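Local structure of threonine phosphate decarboxylase-like enzyme (Sulfurospirillum multivorans, 6OUX) at residues H27-E32 with G351-T356; K15-L20 with K36-L41. The protein decarboxylates L-serine O-phosphate to ethanolamine O-phosphate in a pyridoxal phosphate-dependent reaction of norcobamide biosynthesis, and is less active on L-threonine phosphate. All coordinates share one frame; numbering follows the deposited sequence.

Interactions 1 and 2 share helix 31-37, and their segments alternate along the chain; interaction 2 lies wholly near the N-terminus. In interaction 1 the loop before that helix lies against strand 352-356, mostly buried; in interaction 2 the end of the same helix meets helix 11-19 nearer the surface. The chemistry differs accordingly. A tyrosine hydroxyl and a bridging water link the two sides of the buried contact, where the guanidinium of a substrate-site arginine packs on Ser28, whereas the outer one is almost wholly apolar, with no hydrogen bond across it. Pro29 joins the two, its CD lying 3.6 Å from CZ of Phe17, and its ring also meets Leu20.

Interaction 1: residues H27-E32 with G351-T356; sequences HSPSME and GIYVRT
Tyr353 reaches from its strand to the loop leading into helix 31-37 and hydrogen-bonds through OH to O of Pro29 at 2.7 Å. The bond lies in the carbonyl plane, on a lone pair, with a C=O...donor angle of 132°. Packing is tight around this phenol. CD of Pro29, which follows a cis peptide bond, sits 3.4 Å from the Tyr353 OH; CD2 of His27 approaches CE2 of Tyr353 at 3.9 Å, the two rings being oblique. The imidazole in turn is held through NE2 by Asp46. With CG anti to the backbone N (chi1 -157°), the Tyr353 side chain extends across to the loop. Strand 352-356 belongs to the mixed sheet of the smaller domain of this fold-type I, aminotransferase-like enzyme, and the N-terminal loop runs beside it where Arg355 enters the O-phospho-L-serine site. CB of Ser28 rests over one face of the Arg355 guanidinium, 3.5 Å from NH2. That group is gripped by polar partners as well: NH1 bonds to O of Thr356 at 2.7 Å and forms a salt bridge with Asp359, while NH2 bonds to O of Gly25. A water bridges the backbones, donating to O of Val354 and, at a longer 3.3 Å, to O of Ser28, and accepting from N of Thr356. The looser side is at partly exposed Met31, which makes an oblique Met-aromatic contact, SD to Tyr353 CD2 3.8 Å.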
loop_
_atom_site.group_PDB
_atom_site.type_symbol
_atom_site.label_atom_id
_atom_site.label_comp_id
_atom_site.label_asym_id
_atom_site.label_seq_id
_atom_site.Cartn_x
_atom_site.Cartn_y
_atom_site.Cartn_z
ATOM N N HIS A 27 1.277 1.779 -18.667
ATOM C CA HIS A 27 1.469 3.001 -19.496
ATOM C C HIS A 27 2.947 3.345 -19.662
ATOM O O HIS A 27 3.541 3.984 -18.781
ATOM C CB HIS A 27 0.798 4.213 -18.878
ATOM C CG HIS A 27 -0.661 4.039 -18.651
ATOM N ND1 HIS A 27 -1.169 3.519 -17.486
ATOM C CD2 HIS A 27 -1.729 4.343 -19.426
ATOM C CE1 HIS A 27 -2.490 3.516 -17.551
ATOM N NE2 HIS A 27 -2.854 4.002 -18.719
ATOM N N SER A 28 3.506 2.946 -20.791
ATOM C CA SER A 28 4.857 3.336 -21.171
ATOM C C SER A 28 4.851 3.952 -22.570
ATOM O O SER A 28 4.593 3.261 -23.587
ATOM C CB SER A 28 5.785 2.133 -21.164
ATOM O OG SER A 28 7.160 2.538 -21.312
ATOM N N PRO A 29 5.086 5.248 -22.649
ATOM C CA PRO A 29 5.331 6.193 -21.528
ATOM C C PRO A 29 4.123 6.474 -20.613
ATOM O O PRO A 29 2.958 6.147 -20.963
ATOM C CB PRO A 29 5.771 7.463 -22.236
ATOM C CG PRO A 29 5.193 7.352 -23.637
ATOM C CD PRO A 29 5.224 5.888 -23.964
ATOM N N SER A 30 4.398 7.102 -19.473
ATOM C CA SER A 30 3.384 7.344 -18.472
ATOM C C SER A 30 2.431 8.343 -19.002
ATOM O O SER A 30 2.816 9.174 -19.797
ATOM C CB SER A 30 3.999 7.899 -17.175
ATOM O OG SER A 30 4.131 9.317 -17.231
ATOM N N MET A 31 1.188 8.279 -18.547
ATOM C CA MET A 31 0.169 9.270 -18.882
ATOM C C MET A 31 0.475 10.700 -18.438
ATOM O O MET A 31 0.077 11.657 -19.109
ATOM C CB MET A 31 -1.170 8.906 -18.250
ATOM C CG MET A 31 -2.319 9.280 -19.139
ATOM S SD MET A 31 -2.556 8.044 -20.433
ATOM C CE MET A 31 -4.317 7.917 -20.259
ATOM N N GLU A 32 1.128 10.837 -17.297
ATOM C CA GLU A 32 1.528 12.141 -16.776
ATOM C C GLU A 32 2.566 12.777 -17.719
ATOM O O GLU A 32 2.541 13.983 -17.953
ATOM C CB GLU A 32 2.092 11.974 -15.360
ATOM C CG GLU A 32 1.089 11.392 -14.349
ATOM C CD GLU A 32 1.156 9.871 -14.136
ATOM O OE1 GLU A 32 1.548 9.121 -15.065
ATOM O OE2 GLU A 32 0.791 9.420 -13.020
ATOM N N GLY A 351 -7.416 9.439 -30.480
ATOM C CA GLY A 351 -7.295 9.434 -29.037
ATOM C C GLY A 351 -7.284 8.057 -28.317
ATOM O O GLY A 351 -7.677 7.947 -27.153
ATOM N N ILE A 352 -6.816 7.033 -28.998
ATOM C CA ILE A 352 -6.796 5.678 -28.430
ATOM C C ILE A 352 -5.385 5.338 -28.025
ATOM O O ILE A 352 -4.510 5.361 -28.908
ATOM C CB ILE A 352 -7.306 4.673 -29.462
ATOM C CG1 ILE A 352 -8.814 4.965 -29.758
ATOM C CG2 ILE A 352 -7.151 3.254 -28.941
ATOM C CD1 ILE A 352 -9.433 4.153 -30.878
ATOM N N TYR A 353 -5.175 4.984 -26.732
ATOM C CA TYR A 353 -3.847 4.498 -26.225
ATOM C C TYR A 353 -3.793 2.972 -26.064
ATOM O O TYR A 353 -4.655 2.400 -25.391
ATOM C CB TYR A 353 -3.546 5.103 -24.871
ATOM C CG TYR A 353 -2.104 5.167 -24.477
ATOM C CD1 TYR A 353 -1.065 4.889 -25.380
ATOM C CD2 TYR A 353 -1.769 5.556 -23.209
ATOM C CE1 TYR A 353 0.270 4.958 -24.988
ATOM C CE2 TYR A 353 -0.438 5.635 -22.833
ATOM C CZ TYR A 353 0.570 5.352 -23.734
ATOM O OH TYR A 353 1.900 5.437 -23.351
ATOM N N VAL A 354 -2.826 2.331 -26.719
ATOM C CA VAL A 354 -2.596 0.885 -26.572
ATOM C C VAL A 354 -1.115 0.677 -26.227
ATOM O O VAL A 354 -0.325 1.626 -26.289
ATOM C CB VAL A 354 -3.030 0.054 -27.805
ATOM C CG1 VAL A 354 -4.455 0.355 -28.178
ATOM C CG2 VAL A 354 -2.113 0.235 -29.029
ATOM N N ARG A 355 -0.761 -0.532 -25.793
ATOM C CA ARG A 355 0.538 -0.807 -25.163
ATOM C C ARG A 355 1.418 -1.526 -26.185
ATOM O O ARG A 355 1.048 -2.582 -26.761
ATOM C CB ARG A 355 0.314 -1.608 -23.822
ATOM C CG ARG A 355 1.529 -2.006 -22.951
ATOM C CD ARG A 355 2.336 -0.768 -22.669
ATOM N NE ARG A 355 3.376 -0.874 -21.652
ATOM C CZ ARG A 355 4.585 -1.420 -21.826
ATOM N NH1 ARG A 355 4.898 -2.066 -22.950
ATOM N NH2 ARG A 355 5.465 -1.356 -20.825
ATOM N N THR A 356 2.574 -0.954 -26.461
ATOM C CA THR A 356 3.567 -1.691 -27.255
ATOM C C THR A 356 4.064 -2.983 -26.578
ATOM O O THR A 356 4.207 -3.060 -25.332
ATOM C CB THR A 356 4.796 -0.836 -27.594
ATOM O OG1 THR A 356 5.597 -1.554 -28.522
ATOM C CG2 THR A 356 5.650 -0.500 -26.383
HETATM O O HOH W 1 2.506 1.800 -25.618
#

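Interaction 2: residues K15-L20 with K36-L41; sequences KAFHAL and KMFPTL
Apolar side chains make most of this near-surface helix-helix contact, in which Ala16, Phe17 and Leu20 of helix 11-19 and its end meet Met37 and Phe38 at the C-terminal end of helix 31-37. Both helices belong to the N-terminal segment of this aminotransferase-like chain. Phe38, the first residue to leave helical geometry and the start of a type I beta turn that runs to Leu41, directs its ring at the first helix. CZ of the ring meets CB of Ala16 at 3.8 Å, and CE2 lies 4.1 Å from CB of Phe17. The backbone N of Phe17 lies at the ring's edge, in its plane, while CG of Met37 is above one face, offset toward the rim. Phe38 also stacks on the ring of Phe13. Replacing Phe38 with an alanine is likely to open a gap beside Ala16 and Phe17 and leave Phe13 without its stacking partner. On the inner side, Phe17 continues toward Ile343 and Leu347 of helix 339-350. Met37 has CG anti to its own N (chi1 -175°), then bends at chi2 and chi3, which brings its methyl up to Ala16. There CE lies 4.2 Å from CB of Ala16 and 3.8 Å from the Ala16 carbonyl O, and CD2 of Leu20 touches CB of Met37 at 4.1 Å.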
loop_
_atom_site.group_PDB
_atom_site.type_symbol
_atom_site.label_atom_id
_atom_site.label_comp_id
_atom_site.label_asym_id
_atom_site.label_seq_id
_atom_site.Cartn_x
_atom_site.Cartn_y
_atom_site.Cartn_z
ATOM N N LYS A 15 8.721 10.496 -32.879
ATOM C CA LYS A 15 10.057 10.679 -32.314
ATOM C C LYS A 15 10.024 11.278 -30.932
ATOM O O LYS A 15 10.748 10.801 -30.033
ATOM C CB LYS A 15 10.972 11.515 -33.244
ATOM C CG LYS A 15 11.460 10.698 -34.434
ATOM C CD LYS A 15 12.585 11.445 -35.116
ATOM C CE LYS A 15 12.869 10.913 -36.516
ATOM N NZ LYS A 15 14.308 11.179 -36.761
ATOM N N ALA A 16 9.215 12.334 -30.737
ATOM C CA ALA A 16 9.101 12.963 -29.405
ATOM C C ALA A 16 8.527 11.947 -28.414
ATOM O O ALA A 16 8.982 11.817 -27.268
ATOM C CB ALA A 16 8.186 14.177 -29.496
ATOM N N PHE A 17 7.525 11.205 -28.868
ATOM C CA PHE A 17 6.855 10.199 -28.004
ATOM C C PHE A 17 7.869 9.134 -27.439
ATOM O O PHE A 17 7.953 8.900 -26.222
ATOM C CB PHE A 17 5.679 9.629 -28.822
ATOM C CG PHE A 17 4.980 8.450 -28.205
ATOM C CD1 PHE A 17 3.908 8.633 -27.338
ATOM C CD2 PHE A 17 5.354 7.149 -28.536
ATOM C CE1 PHE A 17 3.247 7.539 -26.819
ATOM C CE2 PHE A 17 4.679 6.048 -27.993
ATOM C CZ PHE A 17 3.647 6.266 -27.124
ATOM N N HIS A 18 8.702 8.579 -28.314
ATOM C CA HIS A 18 9.873 7.776 -27.891
ATOM C C HIS A 18 10.909 8.446 -26.983
ATOM O O HIS A 18 11.484 7.800 -26.121
ATOM C CB HIS A 18 10.605 7.244 -29.106
ATOM C CG HIS A 18 9.881 6.144 -29.829
ATOM N ND1 HIS A 18 8.818 5.445 -29.288
ATOM C CD2 HIS A 18 10.106 5.594 -31.047
ATOM C CE1 HIS A 18 8.413 4.525 -30.148
ATOM N NE2 HIS A 18 9.187 4.589 -31.218
ATOM N N ALA A 19 11.209 9.708 -27.185
ATOM C CA ALA A 19 12.143 10.406 -26.274
ATOM C C ALA A 19 11.730 10.261 -24.795
ATOM O O ALA A 19 12.586 10.304 -23.899
ATOM C CB ALA A 19 12.240 11.896 -26.621
ATOM N N LEU A 20 10.420 10.136 -24.546
ATOM C CA LEU A 20 9.891 10.074 -23.170
ATOM C C LEU A 20 10.362 8.856 -22.351
ATOM O O LEU A 20 10.625 7.782 -22.904
ATOM C CB LEU A 20 8.376 10.114 -23.204
ATOM C CG LEU A 20 7.819 11.432 -23.656
ATOM C CD1 LEU A 20 6.353 11.259 -24.002
ATOM C CD2 LEU A 20 8.005 12.465 -22.552
ATOM N N LYS A 36 2.327 16.445 -20.385
ATOM C CA LYS A 36 3.275 17.579 -20.455
ATOM C C LYS A 36 3.903 17.696 -21.851
ATOM O O LYS A 36 3.881 18.769 -22.432
ATOM C CB LYS A 36 4.301 17.624 -19.302
ATOM C CG LYS A 36 5.258 16.450 -19.156
ATOM C CD LYS A 36 6.145 16.642 -17.928
ATOM C CE LYS A 36 5.388 16.335 -16.638
ATOM N NZ LYS A 36 5.869 17.172 -15.508
ATOM N N MET A 37 4.387 16.596 -22.424
ATOM C CA MET A 37 4.910 16.622 -23.812
ATOM C C MET A 37 3.839 16.995 -24.849
ATOM O O MET A 37 4.101 17.743 -25.780
ATOM C CB MET A 37 5.558 15.277 -24.187
ATOM C CG MET A 37 6.241 15.228 -25.558
ATOM S SD MET A 37 7.682 16.344 -25.640
ATOM C CE MET A 37 9.038 15.162 -25.549
ATOM N N PHE A 38 2.630 16.478 -24.716
ATOM C CA PHE A 38 1.606 16.779 -25.720
ATOM C C PHE A 38 0.372 17.339 -25.053
ATOM O O PHE A 38 -0.634 16.631 -24.908
ATOM C CB PHE A 38 1.267 15.531 -26.527
ATOM C CG PHE A 38 2.461 14.884 -27.150
ATOM C CD1 PHE A 38 3.106 15.484 -28.221
ATOM C CD2 PHE A 38 2.947 13.684 -26.655
ATOM C CE1 PHE A 38 4.184 14.858 -28.819
ATOM C CE2 PHE A 38 4.021 13.057 -27.244
ATOM C CZ PHE A 38 4.644 13.639 -28.331
ATOM N N PRO A 39 0.432 18.626 -24.659
ATOM C CA PRO A 39 -0.632 19.119 -23.762
ATOM C C PRO A 39 -1.985 19.257 -24.434
ATOM O O PRO A 39 -3.005 19.164 -23.777
ATOM C CB PRO A 39 -0.088 20.471 -23.235
ATOM C CG PRO A 39 1.144 20.789 -24.040
ATOM C CD PRO A 39 1.321 19.717 -25.108
ATOM N N THR A 40 -2.000 19.448 -25.735
ATOM C CA THR A 40 -3.237 19.422 -26.479
ATOM C C THR A 40 -3.758 18.003 -26.826
ATOM O O THR A 40 -4.849 17.901 -27.394
ATOM C CB THR A 40 -3.056 20.165 -27.803
ATOM O OG1 THR A 40 -2.000 19.538 -28.518
ATOM C CG2 THR A 40 -2.684 21.653 -27.562
ATOM N N LEU A 41 -2.995 16.933 -26.509
ATOM C CA LEU A 41 -3.379 15.533 -26.857
ATOM C C LEU A 41 -4.500 15.037 -25.965
ATOM O O LEU A 41 -4.301 14.874 -24.767
ATOM C CB LEU A 41 -2.186 14.574 -26.670
ATOM C CG LEU A 41 -2.372 13.089 -26.952
ATOM C CD1 LEU A 41 -2.783 12.810 -28.379
ATOM C CD2 LEU A 41 -1.072 12.377 -26.643
#